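Local structure of tartronic semialdehyde reductase (Salmonella typhimurium, 1YB4) at residues D60-I64 / V148-F152; V72-F77 / R105-V110; D94-P100 / Q169-V173; G139-F145 / I159-N165; I183-E188 / M282-L286. The protein catalyses the NAD(P)H-dependent reduction of tartronate semialdehyde (2-hydroxy-3-oxopropanoate) to (R)-glycerate, and the reverse reaction. All coordinates share one frame; numbering follows the deposited sequence.

Contact 1: D60-I64 / V148-F152; sequences DIIFI and VKPLF
In I61, CG1 stands anti to the carbonyl carbon (chi1 -65°) and the chain then runs out fully extended, carrying CD1 across to L151 and V148. L151 has the same kind of first torsion (chi1 -49°), and the two side chains reach toward each other tip to tip, with I61 CD1 3.9 Å from L151 CD1. V148 CG2 is a little farther from I61 CD1, at 4.2 Å; these two side chains slide past each other rather than butting together. F63 leaves the strand at a slant to the helix, but its ring extends far enough to meet it. L151 CD1 lies in the plane of that ring, at its edge, 3.6 Å from F63 CZ. V148 CG1 touches both aromatic rings: it meets the same CZ at 4.2 Å and covers the centre of one face of F152, 3.6 Å above the ring plane. The rings' own closest approach is F63 CE1 to F152 CE1 at 4.4 Å.

The interface is wholly apolar and buried. L6 of strand 5-8 adds to it beside F63 and L151, while V148 and F152 continue onto L118. Strand 61-64 and the 148-152 part of helix 142-155 run at 41° to one another, their axes 11.2 Å apart at closest: helix-on-sheet packing of a Rossmann-type dinucleotide-binding domain.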
# COMPACT_ATOMS: atom_id res chain seq x y z
N ASP A 60 46.88 1.25 -12.30
CA ASP A 60 46.64 2.51 -11.59
C ASP A 60 45.13 2.79 -11.42
O ASP A 60 44.71 3.45 -10.47
CB ASP A 60 47.30 3.67 -12.33
CG ASP A 60 48.80 3.48 -12.51
OD1 ASP A 60 49.47 2.99 -11.57
OD2 ASP A 60 49.30 3.83 -13.60
N ILE A 61 44.32 2.30 -12.35
CA ILE A 61 42.87 2.45 -12.28
C ILE A 61 42.30 1.03 -12.23
O ILE A 61 42.55 0.21 -13.12
CB ILE A 61 42.33 3.21 -13.51
CG1 ILE A 61 42.87 4.65 -13.51
CG2 ILE A 61 40.81 3.25 -13.48
CD1 ILE A 61 42.49 5.47 -14.75
N ILE A 62 41.57 0.74 -11.16
CA ILE A 62 40.98 -0.58 -10.96
C ILE A 62 39.44 -0.57 -11.04
O ILE A 62 38.78 0.12 -10.27
CB ILE A 62 41.37 -1.16 -9.57
CG1 ILE A 62 42.89 -1.36 -9.47
CG2 ILE A 62 40.65 -2.47 -9.32
CD1 ILE A 62 43.67 -0.08 -9.21
N PHE A 63 38.90 -1.36 -11.97
CA PHE A 63 37.46 -1.48 -12.18
C PHE A 63 36.92 -2.69 -11.45
O PHE A 63 37.46 -3.79 -11.59
CB PHE A 63 37.16 -1.64 -13.67
CG PHE A 63 37.36 -0.40 -14.46
CD1 PHE A 63 36.36 0.56 -14.52
CD2 PHE A 63 38.58 -0.14 -15.08
CE1 PHE A 63 36.57 1.77 -15.19
CE2 PHE A 63 38.80 1.07 -15.75
CZ PHE A 63 37.80 2.02 -15.80
N ILE A 64 35.86 -2.49 -10.68
CA ILE A 64 35.23 -3.58 -9.94
C ILE A 64 33.79 -3.81 -10.41
O ILE A 64 32.97 -2.90 -10.35
CB ILE A 64 35.21 -3.27 -8.43
CG1 ILE A 64 36.64 -3.17 -7.91
CG2 ILE A 64 34.39 -4.34 -7.67
CD1 ILE A 64 36.72 -2.74 -6.47
N VAL A 148 39.24 9.35 -15.39
CA VAL A 148 38.69 8.08 -15.82
C VAL A 148 37.72 8.25 -16.99
O VAL A 148 37.41 7.31 -17.72
CB VAL A 148 37.95 7.43 -14.62
CG1 VAL A 148 37.28 6.13 -15.04
CG2 VAL A 148 38.94 7.20 -13.47
N LYS A 149 37.26 9.49 -17.18
CA LYS A 149 36.30 9.84 -18.23
C LYS A 149 36.52 9.20 -19.59
O LYS A 149 35.56 8.71 -20.19
CB LYS A 149 36.22 11.37 -18.37
CG LYS A 149 35.16 11.87 -19.34
CD LYS A 149 33.80 11.22 -19.12
CE LYS A 149 32.70 11.96 -19.87
NZ LYS A 149 33.00 12.12 -21.32
N PRO A 150 37.76 9.21 -20.11
CA PRO A 150 38.04 8.60 -21.43
C PRO A 150 37.69 7.11 -21.47
O PRO A 150 37.34 6.56 -22.53
CB PRO A 150 39.53 8.85 -21.62
CG PRO A 150 39.74 10.13 -20.88
CD PRO A 150 38.94 9.94 -19.62
N LEU A 151 37.82 6.45 -20.32
CA LEU A 151 37.50 5.03 -20.22
C LEU A 151 35.99 4.87 -20.15
O LEU A 151 35.42 4.01 -20.82
CB LEU A 151 38.15 4.43 -18.98
CG LEU A 151 39.63 4.76 -18.83
CD1 LEU A 151 40.17 4.04 -17.60
CD2 LEU A 151 40.40 4.37 -20.08
N PHE A 152 35.33 5.69 -19.34
CA PHE A 152 33.88 5.61 -19.27
C PHE A 152 33.31 5.79 -20.68
O PHE A 152 32.34 5.12 -21.06
CB PHE A 152 33.30 6.71 -18.36
CG PHE A 152 33.50 6.47 -16.89
CD1 PHE A 152 33.39 5.18 -16.35
CD2 PHE A 152 33.72 7.54 -16.03
CE1 PHE A 152 33.51 4.96 -14.97
CE2 PHE A 152 33.84 7.32 -14.64
CZ PHE A 152 33.73 6.04 -14.11

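Contact 2: V72-F77 / R105-V110; sequences VEDVLF and RFAQRV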
# COMPACT_ATOMS: atom_id res chain seq x y z
N VAL A 72 31.74 -6.49 -2.79
CA VAL A 72 32.52 -5.32 -3.16
C VAL A 72 33.40 -4.98 -1.95
O VAL A 72 34.50 -4.44 -2.11
CB VAL A 72 31.64 -4.10 -3.51
CG1 VAL A 72 32.41 -2.80 -3.29
CG2 VAL A 72 31.23 -4.18 -4.96
N GLU A 73 32.91 -5.29 -0.76
CA GLU A 73 33.67 -4.98 0.45
C GLU A 73 34.86 -5.92 0.61
O GLU A 73 35.93 -5.51 1.06
CB GLU A 73 32.78 -5.08 1.69
CG GLU A 73 33.45 -4.56 2.94
CD GLU A 73 32.62 -4.79 4.20
OE1 GLU A 73 31.43 -4.40 4.21
OE2 GLU A 73 33.18 -5.35 5.17
N ASP A 74 34.67 -7.18 0.24
CA ASP A 74 35.72 -8.17 0.35
C ASP A 74 36.79 -7.90 -0.71
O ASP A 74 37.98 -8.06 -0.45
CB ASP A 74 35.14 -9.58 0.17
CG ASP A 74 36.10 -10.67 0.60
OD1 ASP A 74 35.81 -11.85 0.33
OD2 ASP A 74 37.15 -10.35 1.20
N VAL A 75 36.37 -7.50 -1.90
CA VAL A 75 37.33 -7.20 -2.95
C VAL A 75 38.20 -6.06 -2.45
O VAL A 75 39.41 -6.03 -2.67
CB VAL A 75 36.65 -6.77 -4.26
CG1 VAL A 75 37.66 -6.09 -5.17
CG2 VAL A 75 36.07 -7.98 -4.95
N LEU A 76 37.57 -5.12 -1.77
CA LEU A 76 38.28 -3.97 -1.25
C LEU A 76 39.14 -4.32 -0.04
O LEU A 76 40.36 -4.13 -0.06
CB LEU A 76 37.30 -2.86 -0.89
CG LEU A 76 37.16 -1.66 -1.84
CD1 LEU A 76 37.77 -1.96 -3.19
CD2 LEU A 76 35.68 -1.30 -1.97
N PHE A 77 38.53 -4.84 1.01
CA PHE A 77 39.30 -5.13 2.21
C PHE A 77 39.26 -6.59 2.66
O PHE A 77 38.78 -6.91 3.75
CB PHE A 77 38.83 -4.22 3.33
CG PHE A 77 38.35 -2.88 2.85
CD1 PHE A 77 37.00 -2.65 2.60
CD2 PHE A 77 39.26 -1.86 2.59
CE1 PHE A 77 36.56 -1.42 2.10
CE2 PHE A 77 38.82 -0.62 2.09
CZ PHE A 77 37.47 -0.41 1.85
N ARG A 105 31.32 4.72 3.21
CA ARG A 105 32.45 4.32 4.04
C ARG A 105 33.55 3.54 3.33
O ARG A 105 34.70 3.58 3.74
CB ARG A 105 31.98 3.57 5.30
CG ARG A 105 31.53 2.15 5.10
CD ARG A 105 31.53 1.43 6.44
NE ARG A 105 30.99 0.07 6.35
CZ ARG A 105 29.71 -0.21 6.12
NH1 ARG A 105 28.82 0.77 5.95
NH2 ARG A 105 29.32 -1.48 6.06
N PHE A 106 33.22 2.82 2.26
CA PHE A 106 34.26 2.10 1.52
C PHE A 106 35.19 3.17 0.96
O PHE A 106 36.42 3.06 1.03
CB PHE A 106 33.65 1.30 0.37
CG PHE A 106 32.83 0.11 0.80
CD1 PHE A 106 32.61 -0.15 2.15
CD2 PHE A 106 32.29 -0.75 -0.15
CE1 PHE A 106 31.85 -1.26 2.54
CE2 PHE A 106 31.52 -1.85 0.23
CZ PHE A 106 31.30 -2.11 1.58
N ALA A 107 34.58 4.21 0.40
CA ALA A 107 35.29 5.33 -0.20
C ALA A 107 36.29 5.96 0.75
O ALA A 107 37.49 5.96 0.48
CB ALA A 107 34.30 6.38 -0.70
N GLN A 108 35.81 6.50 1.87
CA GLN A 108 36.73 7.15 2.80
C GLN A 108 37.77 6.19 3.35
O GLN A 108 38.84 6.62 3.77
CB GLN A 108 35.98 7.85 3.94
CG GLN A 108 35.30 6.93 4.92
CD GLN A 108 34.56 7.73 5.99
OE1 GLN A 108 35.13 8.60 6.64
NE2 GLN A 108 33.27 7.42 6.17
N ARG A 109 37.47 4.89 3.35
CA ARG A 109 38.44 3.91 3.83
C ARG A 109 39.57 3.91 2.82
O ARG A 109 40.73 4.10 3.17
CB ARG A 109 37.85 2.51 3.92
CG ARG A 109 37.15 2.20 5.22
CD ARG A 109 37.34 0.73 5.56
NE ARG A 109 36.08 0.04 5.83
CZ ARG A 109 35.97 -1.28 5.94
NH1 ARG A 109 37.05 -2.04 5.81
NH2 ARG A 109 34.79 -1.84 6.19
N VAL A 110 39.23 3.69 1.56
CA VAL A 110 40.21 3.69 0.49
C VAL A 110 40.91 5.05 0.45
O VAL A 110 42.12 5.13 0.24
CB VAL A 110 39.53 3.37 -0.88
CG1 VAL A 110 40.43 3.76 -2.03
CG2 VAL A 110 39.21 1.90 -0.97
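R109 lays its guanidinium flat on the ring of F77, the planes only 23° apart, in a cation-pi stack with R109 CZ 4.1 Å from the F77 centroid. The overlap is offset toward the CB side of the ring, where R109 NH1 comes within 3.3 Å of F77 CD1. A bend at chi2 and chi3 (-127° at the latter) folds the arginine back over the ring and brings its CD over the same face as a CH-pi donor. The other end of the group, NH2, makes a long salt bridge with E73 OE2 at 4.0 Å, so one arginine links two residues a helical turn apart. R105 also lies near E73, though its NH2 is less surely placed; its salt bridge is with E102.

Beneath these charges F106 is the knob, set in a hole formed by V72, E73, L76 and F77. E73 crosses it at about a right angle, its CB 3.3 Å from F106 CZ, and V72 CG1 meets the ring at its edge, 3.8 Å from F106 CE2. F77 turns its own edge toward the face of F106, an offset edge-to-face pair with centroids 6.0 Å apart and planes at 75°. V110 closes the far end, its CG2 4.0 Å from F77 CE2, with L76 beside it.

Segments 72-77 and 105-110 of helices 69-77 and 100-111 thus lie side by side, almost parallel, with axes 11.3 Å apart. Both rest on I92 of strand 90-94, and L76 also meets I64 of strand 61-64, so the pair covers the sheet face opposite helix 142-155.

Contact 3: D94-P100 / Q169-V173; sequences DMSSISP and QTCKV
K172, predicted to be the active-site lysine, gives a hydrogen bond from NZ to S97 OG at 2.6 Å, and the same nitrogen bonds to V122 O. One turn back on the helix, the amide of Q169 is held at both ends by the loop. Its NE2 donates to S96 O at 3.0 Å, nearly straight at 163°, approaching 25° out of the carbonyl plane. Its OE1 receives I98 N in a weak bond of 3.4 Å. The two bonds favour this way round of the amide, the first more strongly, and the bend at chi2 (-58°) is what swings it toward the loop backbone. A water joins the cluster, accepting from Q169 NE2 at 3.3 Å and donating to D94 OD2 at 3.1 Å.

Behind this shell, D94 OD1 takes a weak bond from S96 N, and S99 caps helix 100-111 through E102 N. P100 packs across the Q169 stem, its CA 3.8 Å from Q169 CB; its CG also lies 4.0 Å from V173 CG2 and its CB beside T170 OG1, a hydroxyl bonded to G166 O.

The loop that leaves strand 90-94 for helix 100-111 is therefore clamped to the start of the long helix 167-195, joining the nucleotide-binding domain to the helical one, consistent with an active site between them. V72 of helix 69-77 flanks the loop, and F192 of the second subunit packs on V173.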
# COMPACT_ATOMS: atom_id res chain seq x y z
N ASP A 94 34.27 1.53 -8.59
CA ASP A 94 33.29 0.47 -8.43
C ASP A 94 32.12 0.80 -9.31
O ASP A 94 31.50 1.87 -9.20
CB ASP A 94 32.84 0.37 -6.97
CG ASP A 94 31.91 -0.80 -6.75
OD1 ASP A 94 32.05 -1.81 -7.49
OD2 ASP A 94 31.07 -0.71 -5.83
N MSE A 95 31.81 -0.13 -10.21
CA MSE A 95 30.71 0.07 -11.12
C MSE A 95 29.54 -0.85 -10.80
O MSE A 95 28.57 -0.92 -11.56
CB MSE A 95 31.20 -0.11 -12.55
CG MSE A 95 32.21 0.98 -12.92
SE MSE A 95 32.76 0.99 -14.77
CE MSE A 95 31.29 2.02 -15.54
N SER A 96 29.63 -1.52 -9.65
CA SER A 96 28.58 -2.41 -9.18
C SER A 96 27.45 -1.53 -8.64
O SER A 96 27.66 -0.35 -8.35
CB SER A 96 29.06 -3.28 -8.02
OG SER A 96 30.30 -3.92 -8.29
N SER A 97 26.26 -2.11 -8.50
CA SER A 97 25.15 -1.38 -7.91
C SER A 97 25.03 -1.94 -6.50
O SER A 97 24.51 -3.04 -6.29
CB SER A 97 23.84 -1.62 -8.68
OG SER A 97 23.88 -0.99 -9.94
N ILE A 98 25.55 -1.19 -5.54
CA ILE A 98 25.51 -1.63 -4.16
C ILE A 98 24.91 -0.53 -3.29
O ILE A 98 24.36 0.45 -3.79
CB ILE A 98 26.93 -1.98 -3.64
CG1 ILE A 98 27.75 -0.70 -3.40
CG2 ILE A 98 27.65 -2.83 -4.66
CD1 ILE A 98 29.18 -0.97 -2.92
N SER A 99 25.04 -0.71 -1.98
CA SER A 99 24.50 0.21 -1.01
C SER A 99 25.14 1.58 -0.97
O SER A 99 26.35 1.70 -0.83
CB SER A 99 24.56 -0.41 0.38
OG SER A 99 24.36 0.59 1.37
N PRO A 100 24.31 2.63 -1.07
CA PRO A 100 24.77 4.03 -1.04
C PRO A 100 25.50 4.37 0.26
O PRO A 100 26.58 4.96 0.22
CB PRO A 100 23.47 4.81 -1.22
CG PRO A 100 22.65 3.89 -2.10
CD PRO A 100 22.88 2.56 -1.44
N GLN A 169 25.75 5.83 -6.47
CA GLN A 169 24.88 4.75 -6.06
C GLN A 169 23.49 5.30 -5.79
O GLN A 169 22.48 4.72 -6.21
CB GLN A 169 25.43 4.10 -4.80
CG GLN A 169 26.81 3.44 -4.97
CD GLN A 169 26.81 2.38 -6.06
OE1 GLN A 169 25.76 2.01 -6.58
NE2 GLN A 169 28.00 1.89 -6.41
N THR A 170 23.43 6.43 -5.11
CA THR A 170 22.14 6.99 -4.79
C THR A 170 21.37 7.31 -6.06
O THR A 170 20.14 7.19 -6.10
CB THR A 170 22.29 8.25 -3.95
OG1 THR A 170 22.85 7.91 -2.67
CG2 THR A 170 20.92 8.94 -3.78
N CYS A 171 22.10 7.69 -7.11
CA CYS A 171 21.47 8.03 -8.38
C CYS A 171 20.90 6.79 -9.05
O CYS A 171 19.80 6.82 -9.62
CB CYS A 171 22.49 8.71 -9.30
SG CYS A 171 21.75 9.48 -10.75
N LYS A 172 21.63 5.69 -8.99
CA LYS A 172 21.16 4.45 -9.59
C LYS A 172 19.88 3.98 -8.87
O LYS A 172 18.91 3.62 -9.53
CB LYS A 172 22.24 3.37 -9.50
CG LYS A 172 21.80 1.99 -10.00
CD LYS A 172 21.44 2.03 -11.47
CE LYS A 172 21.01 0.65 -11.97
NZ LYS A 172 22.05 -0.38 -11.63
N VAL A 173 19.88 3.98 -7.54
CA VAL A 173 18.71 3.52 -6.80
C VAL A 173 17.49 4.33 -7.18
O VAL A 173 16.41 3.77 -7.39
CB VAL A 173 18.91 3.62 -5.27
CG1 VAL A 173 17.60 3.30 -4.55
CG2 VAL A 173 19.97 2.66 -4.83
O HOH W 1 30.65 2.08 -4.53

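Contact 4: G139-F145 / I159-N165; sequences GGEQKVF and ITLVGGN
F145 and L161 pass alongside each other in opposite directions, so the leucine lies across one face of the ring. L161 CB is over the ring centre, 4.0 Å from the F145 centroid and 13° off the normal, a CH-pi contact, while L161 CD1 reaches F145 CD1 at 3.6 Å. F145 holds CG anti to its backbone nitrogen (chi1 168°), which aims the ring from the helix at the strand. I159 meets it differently: its CG2 sits at the ring edge, near the plane, 3.5 Å from CE1 of F145. The other leucine branch, L161 CD2, turns back to the helix start and lies 3.8 Å from Q142 CA.

Farther along, side chains give way to bare backbone. G140 N donates to G163 O at 2.7 Å with an angle of 167°, in the carbonyl plane and on a lone pair; G139 CA adds a CA-H...O contact of 3.2 Å to that same G163 O. At G139 a CB would collide with G164 O, and the backbone angles of G140 themselves call for glycine. N165, in the loop after the strand, has ND2 bonded to Y117 O and D119 OD1, tying it to strand 115-123.

T160 and V162 pack on A206 and R202 of the second subunit. Strand 134-139, helix 142-155 and strand 158-163 make a beta-alpha-beta crossover between parallel neighbours, with F145 and L161 packing the helix onto the strand it leads into.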
# COMPACT_ATOMS: atom_id res chain seq x y z
N GLY A 139 29.81 9.13 -8.67
CA GLY A 139 29.99 9.89 -7.45
C GLY A 139 31.48 10.00 -7.18
O GLY A 139 32.20 9.00 -7.21
N GLY A 140 31.96 11.23 -6.94
CA GLY A 140 33.37 11.43 -6.68
C GLY A 140 33.85 12.84 -6.93
O GLY A 140 33.05 13.76 -7.10
N GLU A 141 35.17 13.00 -6.94
CA GLU A 141 35.81 14.29 -7.19
C GLU A 141 35.97 14.50 -8.69
O GLU A 141 36.43 13.61 -9.40
CB GLU A 141 37.18 14.32 -6.52
CG GLU A 141 37.10 14.56 -5.03
CD GLU A 141 38.07 13.70 -4.24
OE1 GLU A 141 38.30 14.02 -3.06
OE2 GLU A 141 38.60 12.70 -4.79
N GLN A 142 35.59 15.68 -9.17
CA GLN A 142 35.67 15.99 -10.61
C GLN A 142 36.96 15.60 -11.34
O GLN A 142 36.90 14.89 -12.35
CB GLN A 142 35.36 17.46 -10.85
CG GLN A 142 35.18 17.78 -12.32
CD GLN A 142 34.42 19.06 -12.55
OE1 GLN A 142 33.45 19.34 -11.83
NE2 GLN A 142 34.84 19.85 -13.54
N LYS A 143 38.12 16.05 -10.86
CA LYS A 143 39.40 15.71 -11.50
C LYS A 143 39.55 14.19 -11.67
O LYS A 143 40.04 13.71 -12.69
CB LYS A 143 40.58 16.24 -10.68
CG LYS A 143 40.55 17.73 -10.33
CD LYS A 143 41.03 18.60 -11.46
CE LYS A 143 40.96 20.07 -11.06
NZ LYS A 143 41.74 20.37 -9.83
N VAL A 144 39.14 13.44 -10.64
CA VAL A 144 39.20 11.98 -10.68
C VAL A 144 38.25 11.50 -11.78
O VAL A 144 38.60 10.65 -12.61
CB VAL A 144 38.74 11.37 -9.34
CG1 VAL A 144 38.92 9.87 -9.36
CG2 VAL A 144 39.52 12.00 -8.20
N PHE A 145 37.05 12.05 -11.78
CA PHE A 145 36.06 11.72 -12.79
C PHE A 145 36.64 12.06 -14.17
O PHE A 145 36.56 11.26 -15.09
CB PHE A 145 34.78 12.53 -12.57
CG PHE A 145 33.81 12.46 -13.73
CD1 PHE A 145 32.83 11.47 -13.78
CD2 PHE A 145 33.90 13.36 -14.79
CE1 PHE A 145 31.96 11.38 -14.86
CE2 PHE A 145 33.03 13.28 -15.88
CZ PHE A 145 32.06 12.29 -15.91
N ILE A 159 27.16 9.47 -19.52
CA ILE A 159 27.98 9.46 -18.33
C ILE A 159 27.64 10.74 -17.63
O ILE A 159 27.60 11.80 -18.25
CB ILE A 159 29.49 9.44 -18.64
CG1 ILE A 159 29.88 8.12 -19.31
CG2 ILE A 159 30.29 9.62 -17.36
CD1 ILE A 159 29.63 8.06 -20.79
N THR A 160 27.39 10.66 -16.34
CA THR A 160 27.02 11.83 -15.59
C THR A 160 27.66 11.83 -14.23
O THR A 160 27.54 10.85 -13.49
CB THR A 160 25.48 11.90 -15.40
OG1 THR A 160 24.85 12.02 -16.67
CG2 THR A 160 25.10 13.06 -14.52
N LEU A 161 28.35 12.92 -13.90
CA LEU A 161 28.95 13.04 -12.59
C LEU A 161 27.80 13.60 -11.78
O LEU A 161 27.36 14.72 -12.02
CB LEU A 161 30.11 14.04 -12.60
CG LEU A 161 30.85 14.14 -11.27
CD1 LEU A 161 31.34 12.77 -10.83
CD2 LEU A 161 32.01 15.12 -11.40
N VAL A 162 27.30 12.79 -10.85
CA VAL A 162 26.15 13.18 -10.04
C VAL A 162 26.51 14.02 -8.81
O VAL A 162 25.74 14.90 -8.41
CB VAL A 162 25.36 11.93 -9.58
CG1 VAL A 162 24.20 12.33 -8.71
CG2 VAL A 162 24.85 11.16 -10.80
N GLY A 163 27.67 13.75 -8.22
CA GLY A 163 28.11 14.47 -7.04
C GLY A 163 29.28 13.75 -6.41
O GLY A 163 30.05 13.09 -7.10
N GLY A 164 29.41 13.87 -5.09
CA GLY A 164 30.49 13.22 -4.39
C GLY A 164 30.23 11.75 -4.16
O GLY A 164 29.13 11.26 -4.44
N ASN A 165 31.24 11.05 -3.65
CA ASN A 165 31.16 9.61 -3.36
C ASN A 165 29.89 9.17 -2.66
O ASN A 165 29.59 9.62 -1.56
CB ASN A 165 32.38 9.19 -2.54
CG ASN A 165 33.60 8.90 -3.40
OD1 ASN A 165 34.74 9.13 -2.99
ND2 ASN A 165 33.37 8.37 -4.61

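Contact 5: I183-E188 / M282-L286; sequences IEAVSE and MVQAL
Within the all-helical C-terminal domain, the long helix 167-195 packs I183 and S187 against M282 and V283 where helix 283-290 begins. The backbones come very near here: the CA atoms of S187 and V283 are 4.8 Å apart, an approach the small serine permits. S187 OG touches V283 CA at 3.5 Å, yet its proton goes to its own helix, in a 2.7 Å bond to I183 O. That carbonyl also takes the regular helical bond from S187 N, 3.1 Å from I183 O. The two donors come from opposite faces of the carbonyl plane, the hydroxyl tilted 32° out of it, so this buried OG is satisfied without a partner on the other helix.

On one side of the serine, I183 CG2 meets CB of M282, a selenomethionine, at 3.6 Å. M282 has CG anti to its nitrogen (chi1 163°) and then bends, which brings its SE to 4.2 Å from E184 CG. On the other side L286 CD1 packs on S187 CB at 3.9 Å, and L286 crosses E184 at about a right angle, its CD2 3.5 Å from E184 OE2. The E188 carboxylate is held by N258 N and T259 OG1 of the second subunit.

Around the pair, L265 of helix 257-271 covers E184 and M282, while M224 of helix 215-225 closes over S187 and V283; L256 of the second subunit packs on E188.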
# COMPACT_ATOMS: atom_id res chain seq x y z
N ILE A 183 6.54 1.66 -14.43
CA ILE A 183 6.06 0.44 -15.06
C ILE A 183 4.76 -0.00 -14.41
O ILE A 183 3.82 -0.41 -15.09
CB ILE A 183 7.11 -0.72 -14.95
CG1 ILE A 183 8.32 -0.42 -15.84
CG2 ILE A 183 6.49 -2.03 -15.40
CD1 ILE A 183 9.50 -1.39 -15.67
N GLU A 184 4.68 0.09 -13.08
CA GLU A 184 3.48 -0.33 -12.38
C GLU A 184 2.33 0.62 -12.72
O GLU A 184 1.18 0.19 -12.86
CB GLU A 184 3.75 -0.35 -10.88
CG GLU A 184 2.79 -1.22 -10.07
CD GLU A 184 1.49 -0.52 -9.71
OE1 GLU A 184 1.45 0.73 -9.77
OE2 GLU A 184 0.52 -1.22 -9.34
N ALA A 185 2.64 1.89 -12.88
CA ALA A 185 1.61 2.86 -13.21
C ALA A 185 0.97 2.55 -14.57
O ALA A 185 -0.26 2.50 -14.69
CB ALA A 185 2.19 4.27 -13.19
N VAL A 186 1.79 2.34 -15.59
CA VAL A 186 1.26 2.02 -16.92
C VAL A 186 0.41 0.75 -16.84
O VAL A 186 -0.62 0.63 -17.51
CB VAL A 186 2.43 1.84 -17.95
CG1 VAL A 186 1.88 1.62 -19.36
CG2 VAL A 186 3.33 3.08 -17.92
N SER A 187 0.82 -0.20 -15.99
CA SER A 187 0.10 -1.46 -15.80
C SER A 187 -1.32 -1.27 -15.22
O SER A 187 -2.29 -1.89 -15.66
CB SER A 187 0.89 -2.38 -14.87
OG SER A 187 2.21 -2.61 -15.33
N GLU A 188 -1.42 -0.40 -14.21
CA GLU A 188 -2.70 -0.14 -13.57
C GLU A 188 -3.66 0.62 -14.48
O GLU A 188 -4.86 0.35 -14.50
CB GLU A 188 -2.49 0.65 -12.27
CG GLU A 188 -2.10 -0.21 -11.08
CD GLU A 188 -2.12 0.55 -9.75
OE1 GLU A 188 -2.99 1.44 -9.55
OE2 GLU A 188 -1.27 0.24 -8.89
N MSE A 282 5.57 -6.97 -15.40
CA MSE A 282 4.90 -6.49 -14.20
C MSE A 282 3.40 -6.52 -14.39
O MSE A 282 2.66 -6.91 -13.49
CB MSE A 282 5.34 -5.05 -13.91
CG MSE A 282 4.47 -4.26 -12.96
SE MSE A 282 4.63 -4.86 -11.13
CE MSE A 282 2.94 -5.68 -10.94
N VAL A 283 2.96 -6.11 -15.58
CA VAL A 283 1.54 -6.02 -15.91
C VAL A 283 0.77 -7.28 -15.59
O VAL A 283 -0.42 -7.23 -15.26
CB VAL A 283 1.34 -5.64 -17.41
CG1 VAL A 283 1.94 -6.72 -18.29
CG2 VAL A 283 -0.14 -5.43 -17.71
N GLN A 284 1.44 -8.41 -15.68
CA GLN A 284 0.77 -9.68 -15.40
C GLN A 284 0.25 -9.76 -13.96
O GLN A 284 -0.75 -10.41 -13.70
CB GLN A 284 1.72 -10.85 -15.68
CG GLN A 284 2.14 -10.94 -17.14
CD GLN A 284 2.83 -12.24 -17.47
OE1 GLN A 284 3.95 -12.50 -17.01
NE2 GLN A 284 2.18 -13.08 -18.27
N ALA A 285 0.94 -9.09 -13.04
CA ALA A 285 0.52 -9.13 -11.65
C ALA A 285 -0.83 -8.47 -11.48
O ALA A 285 -1.69 -8.99 -10.78
CB ALA A 285 1.54 -8.44 -10.77
N LEU A 286 -1.03 -7.34 -12.14
CA LEU A 286 -2.32 -6.67 -12.04
C LEU A 286 -3.39 -7.39 -12.86
O LEU A 286 -4.57 -7.34 -12.53
CB LEU A 286 -2.19 -5.21 -12.44
CG LEU A 286 -1.35 -4.52 -11.36
CD1 LEU A 286 0.10 -4.61 -11.72
CD2 LEU A 286 -1.75 -3.11 -11.23

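In the fold
From the N terminus, contact 1 opens at strand 61-64 and closes on helix 142-155, and the whole of contact 2 falls between its ends. Contact 3 starts within contact 2 and ends on helix 167-195, so it crosses both. Contact 4 opens inside contact 1 and closes beyond it, yet stays within the span of contact 3. Contacts 1, 2 and 4 lie in the nucleotide-binding domain: contacts 1 and 2 put helices on opposite faces of the sheet, contact 4 finishes its edge, and contact 3 fastens that domain to the long helix 167-195. Contact 5 follows in series along that helix, about 38 Å between centres from contact 1, tying the C-terminal helices together.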